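Local coordinates for protein NAD nucleotidase (Haemophilus influenzae, PDB 3ZTV) that hydrolyses NAD to adenosine and nicotinamide riboside in the periplasm, acting as a zinc-dependent pyrophosphatase and 5'-nucleotidase with broad specificity, at residues 95-100 against 153-158; 197-202 against 221-226. All blocks are in the same frame, centred on the assembly; numbering follows the deposited sequence.

Interaction 1: residues 95-100 against 153-158; sequences FHYFTL and IAIIGL
Tyr97 and Thr99 face Ile155 and Gly157 across two strands that run in roughly the same direction, 29° apart, with axes 7.4 Å from each other at closest, too far for backbone pairing. Thr99 marks the near end, its CA 5.5 Å from that of Gly157, whereas Tyr97 CA and Ile155 CA stand 8.8 Å apart, a gap filled by their larger side chains. Ile155 sets its CG2 methyl over one face of the Tyr97 ring, 3.9 Å from the ring centroid and slightly toward the rim, a CH-pi contact. Its CD1 extends alongside to meet Tyr97 CD2 at 3.9 Å. A flat aromatic and a beta-branched residue suit this interface, which is the layer between the two sheets of the calcineurin-like phosphoesterase sandwich: strand 97-99 belongs to one sheet and strand 151-159 to the other. The Tyr97 hydroxyl hydrogen-bonds Asp144 on strand 143-148, in the same sheet as Ile155. At the near end glycine is apt, since Thr99 OG1 sits 3.5 Å from Gly157 CA. With that hydroxyl trans to the Thr99 amide nitrogen (chi1 -157°), OG1 accepts a weak, bent hydrogen bond from Leu158 N at 3.3 Å. The stronger bond of the Thr99 hydroxyl is to the carbonyl oxygen of Leu124 on strand 123-124, the neighbour of 97-99.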
# COMPACT_ATOMS: atom_id res chain seq x y z
N PHE A 95 15.06 29.30 2.30
CA PHE A 95 13.85 28.48 2.25
C PHE A 95 13.45 28.00 3.64
O PHE A 95 14.32 27.71 4.47
CB PHE A 95 14.10 27.27 1.36
CG PHE A 95 14.25 27.61 -0.10
CD1 PHE A 95 15.48 27.98 -0.63
CD2 PHE A 95 13.16 27.56 -0.93
CE1 PHE A 95 15.60 28.30 -1.98
CE2 PHE A 95 13.28 27.87 -2.27
CZ PHE A 95 14.50 28.25 -2.79
N HIS A 96 12.16 27.89 3.90
CA HIS A 96 11.70 27.29 5.15
C HIS A 96 11.78 25.76 5.13
O HIS A 96 12.09 25.14 6.16
CB HIS A 96 10.26 27.69 5.45
CG HIS A 96 10.08 29.15 5.70
ND1 HIS A 96 10.58 29.80 6.81
CD2 HIS A 96 9.42 30.09 4.98
CE1 HIS A 96 10.25 31.08 6.75
NE2 HIS A 96 9.53 31.28 5.65
N TYR A 97 11.46 25.15 3.99
CA TYR A 97 11.46 23.69 3.86
C TYR A 97 11.84 23.23 2.47
O TYR A 97 11.53 23.90 1.48
CB TYR A 97 10.08 23.09 4.20
CG TYR A 97 9.56 23.50 5.56
CD1 TYR A 97 9.99 22.85 6.72
CD2 TYR A 97 8.62 24.52 5.70
CE1 TYR A 97 9.53 23.23 7.96
CE2 TYR A 97 8.15 24.90 6.95
CZ TYR A 97 8.60 24.25 8.07
OH TYR A 97 8.11 24.64 9.30
N PHE A 98 12.50 22.07 2.42
CA PHE A 98 12.89 21.37 1.19
C PHE A 98 12.39 19.94 1.36
O PHE A 98 12.52 19.36 2.44
CB PHE A 98 14.42 21.38 1.11
CG PHE A 98 15.02 20.49 0.04
CD1 PHE A 98 14.77 20.69 -1.31
CD2 PHE A 98 15.91 19.48 0.40
CE1 PHE A 98 15.36 19.88 -2.27
CE2 PHE A 98 16.50 18.69 -0.55
CZ PHE A 98 16.24 18.89 -1.89
N THR A 99 11.80 19.37 0.31
CA THR A 99 11.46 17.94 0.34
C THR A 99 12.36 17.17 -0.63
O THR A 99 12.81 17.71 -1.64
CB THR A 99 9.95 17.67 0.08
OG1 THR A 99 9.59 16.40 0.65
CG2 THR A 99 9.63 17.68 -1.40
N LEU A 100 12.63 15.91 -0.30
CA LEU A 100 13.43 15.07 -1.19
C LEU A 100 12.70 14.73 -2.49
O LEU A 100 11.52 14.38 -2.47
CB LEU A 100 13.82 13.77 -0.47
CG LEU A 100 14.58 13.90 0.85
CD1 LEU A 100 14.75 12.52 1.47
CD2 LEU A 100 15.92 14.58 0.61
N ILE A 153 -0.21 25.35 11.67
CA ILE A 153 -0.26 24.84 10.31
C ILE A 153 0.78 23.74 10.17
O ILE A 153 1.94 23.92 10.57
CB ILE A 153 0.01 25.96 9.28
CG1 ILE A 153 -1.00 27.11 9.46
CG2 ILE A 153 -0.04 25.41 7.86
CD1 ILE A 153 -0.84 28.25 8.47
N ALA A 154 0.38 22.59 9.65
CA ALA A 154 1.30 21.49 9.44
C ALA A 154 1.77 21.43 8.00
O ALA A 154 0.99 21.70 7.07
CB ALA A 154 0.65 20.17 9.84
N ILE A 155 3.03 21.07 7.81
CA ILE A 155 3.55 20.79 6.48
C ILE A 155 4.18 19.39 6.47
O ILE A 155 4.98 19.06 7.36
CB ILE A 155 4.51 21.88 5.99
CG1 ILE A 155 4.99 21.58 4.57
CG2 ILE A 155 5.65 22.08 6.96
CD1 ILE A 155 5.61 22.77 3.86
N ILE A 156 3.80 18.59 5.49
CA ILE A 156 4.21 17.19 5.37
C ILE A 156 5.03 17.05 4.09
O ILE A 156 4.63 17.55 3.04
CB ILE A 156 2.97 16.27 5.24
CG1 ILE A 156 2.04 16.42 6.44
CG2 ILE A 156 3.36 14.81 5.05
CD1 ILE A 156 0.66 15.88 6.16
N GLY A 157 6.18 16.36 4.15
CA GLY A 157 6.96 16.12 2.94
C GLY A 157 6.62 14.78 2.32
O GLY A 157 6.22 13.86 3.03
N LEU A 158 6.82 14.64 1.01
CA LEU A 158 6.49 13.39 0.32
C LEU A 158 7.33 13.23 -0.95
O LEU A 158 7.54 14.21 -1.68
CB LEU A 158 5.00 13.36 -0.05
CG LEU A 158 4.33 11.99 -0.22
CD1 LEU A 158 4.14 11.28 1.11
CD2 LEU A 158 2.97 12.15 -0.92

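Interaction 2: residues 197-202 against 221-226; sequences KIILLS and VIVTGD. With ZN (zinc ion), chain B.
Leu200 and Ile222 stand side by side in a parallel pair of strands, 198-202 and 221-224, whose directions differ by only 18°. The backbone bonds alternate in the regular parallel pattern: Leu200 N gives to Val221 O at 2.8 Å, Leu200 O accepts from Val223 N, and Ser202 N gives to Val223 O.

The tightest side-chain packing is on the face carrying Ile199, Leu201, Val221 and Val223. With CG turned away from its backbone N (chi1 -177°), Leu201 leans CD1 over to Val223 CG1 at 3.7 Å, the two side chains meeting at a slant. Ile199 instead runs alongside Val221, its CD1 3.8 Å from Val221 CB. Beta-branched residues suit such a strand, giving compact walls against which the longer chains lie. On the other face the fit is looser: Leu200 CD2 is 4.0 Å from Ile222 CG2, and the small Ser202 offers that same methyl only its CB, at 4.1 Å. Its hydroxyl bonds to Asn209 and Ala204 N.

The pairing ends with Gly225, whose N bonds to Ser202 O from a position tilted 30° out of the carbonyl plane; Asp226 no longer touches the first strand. Asp226 OD1 binds the zinc ion at 2.1 Å, beside Asp70 and Asn102, while OD2 forms a salt bridge with Lys163. A water on the zinc also donates to Asp226 O at 3.1 Å.

The two strands and helix 206-215 make a beta-alpha-beta unit, in which the helix packs on Leu200 and Ile222; strand 151-159 flanks 198-203, strand 258-263 flanks 221-224, and strand 11-18 of the facing sheet meets Val221 and Val223.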
# COMPACT_ATOMS: atom_id res chain seq x y z
N LYS A 197 -5.28 22.96 9.11
CA LYS A 197 -4.62 23.60 7.98
C LYS A 197 -3.36 22.79 7.70
O LYS A 197 -2.44 22.73 8.54
CB LYS A 197 -4.28 25.04 8.31
CG LYS A 197 -5.52 25.90 8.54
CD LYS A 197 -5.15 27.29 9.01
CE LYS A 197 -4.83 27.32 10.49
NZ LYS A 197 -6.06 27.10 11.30
N ILE A 198 -3.33 22.14 6.53
CA ILE A 198 -2.27 21.19 6.20
C ILE A 198 -1.78 21.40 4.77
O ILE A 198 -2.58 21.43 3.82
CB ILE A 198 -2.73 19.73 6.41
CG1 ILE A 198 -3.17 19.53 7.87
CG2 ILE A 198 -1.62 18.76 6.05
CD1 ILE A 198 -3.60 18.10 8.22
N ILE A 199 -0.46 21.55 4.65
CA ILE A 199 0.21 21.72 3.37
C ILE A 199 1.02 20.46 3.09
O ILE A 199 1.72 19.96 3.97
CB ILE A 199 1.22 22.89 3.42
CG1 ILE A 199 0.56 24.17 3.95
CG2 ILE A 199 1.90 23.10 2.06
CD1 ILE A 199 -0.57 24.65 3.11
N LEU A 200 0.91 19.94 1.87
CA LEU A 200 1.72 18.79 1.46
C LEU A 200 2.74 19.28 0.42
O LEU A 200 2.37 19.83 -0.63
CB LEU A 200 0.80 17.72 0.86
CG LEU A 200 1.45 16.42 0.40
CD1 LEU A 200 2.02 15.67 1.60
CD2 LEU A 200 0.45 15.56 -0.35
N LEU A 201 4.02 19.11 0.73
CA LEU A 201 5.14 19.47 -0.13
C LEU A 201 5.62 18.17 -0.76
O LEU A 201 6.32 17.37 -0.12
CB LEU A 201 6.23 20.14 0.70
CG LEU A 201 7.46 20.66 -0.05
CD1 LEU A 201 7.08 21.66 -1.14
CD2 LEU A 201 8.46 21.26 0.91
N SER A 202 5.19 17.92 -1.99
CA SER A 202 5.24 16.59 -2.59
C SER A 202 5.91 16.50 -3.95
O SER A 202 5.46 17.09 -4.93
CB SER A 202 3.83 16.00 -2.71
OG SER A 202 3.87 14.80 -3.48
N VAL A 221 -3.41 22.26 0.49
CA VAL A 221 -2.59 22.71 -0.63
C VAL A 221 -1.50 21.67 -0.89
O VAL A 221 -0.85 21.20 0.06
CB VAL A 221 -1.92 24.10 -0.37
CG1 VAL A 221 -1.14 24.59 -1.58
CG2 VAL A 221 -2.99 25.14 0.00
N ILE A 222 -1.32 21.31 -2.16
CA ILE A 222 -0.25 20.38 -2.53
C ILE A 222 0.74 21.06 -3.48
O ILE A 222 0.45 21.26 -4.68
CB ILE A 222 -0.79 19.08 -3.15
CG1 ILE A 222 -1.90 18.46 -2.28
CG2 ILE A 222 0.35 18.09 -3.40
CD1 ILE A 222 -2.56 17.23 -2.87
N VAL A 223 1.90 21.40 -2.95
CA VAL A 223 2.96 22.09 -3.66
C VAL A 223 3.81 21.02 -4.32
O VAL A 223 4.36 20.15 -3.62
CB VAL A 223 3.81 22.94 -2.68
CG1 VAL A 223 4.92 23.71 -3.41
CG2 VAL A 223 2.91 23.89 -1.87
N THR A 224 3.89 21.06 -5.64
CA THR A 224 4.32 19.92 -6.45
C THR A 224 5.73 20.02 -7.05
O THR A 224 6.16 21.11 -7.48
CB THR A 224 3.32 19.72 -7.61
OG1 THR A 224 2.03 19.42 -7.05
CG2 THR A 224 3.71 18.61 -8.55
N GLY A 225 6.40 18.88 -7.10
CA GLY A 225 7.56 18.68 -7.95
C GLY A 225 7.50 17.36 -8.69
O GLY A 225 6.62 16.54 -8.45
N ASP A 226 8.47 17.20 -9.59
CA ASP A 226 8.76 15.99 -10.39
C ASP A 226 8.32 16.01 -11.84
O ASP A 226 9.03 15.47 -12.69
CB ASP A 226 8.33 14.66 -9.74
CG ASP A 226 8.93 13.45 -10.45
OD1 ASP A 226 10.17 13.28 -10.47
OD2 ASP A 226 8.17 12.63 -11.03
ZN ZN B . 11.88 14.47 -9.94
O HOH W 1 11.96 15.10 -11.84

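From the N terminus, interaction 1 comes first: residues 153-158 return to 95-100 and close a loop of 52 residues, which includes the zinc ligand Asn102. Interaction 2 opens only afterwards and closes a shorter loop of 18 residues through helix 206-215. The two are in series, neither nested nor crossed. Interaction 1 packs one sheet of the phosphoesterase domain face to face with the other, whereas interaction 2 pairs neighbours within the second sheet and carries it toward the zinc ligand Asp226. Strand 151-159 connects them, since Ala154 O and Ile156 O probably accept hydrogen bonds from Ile199 N and Leu201 N.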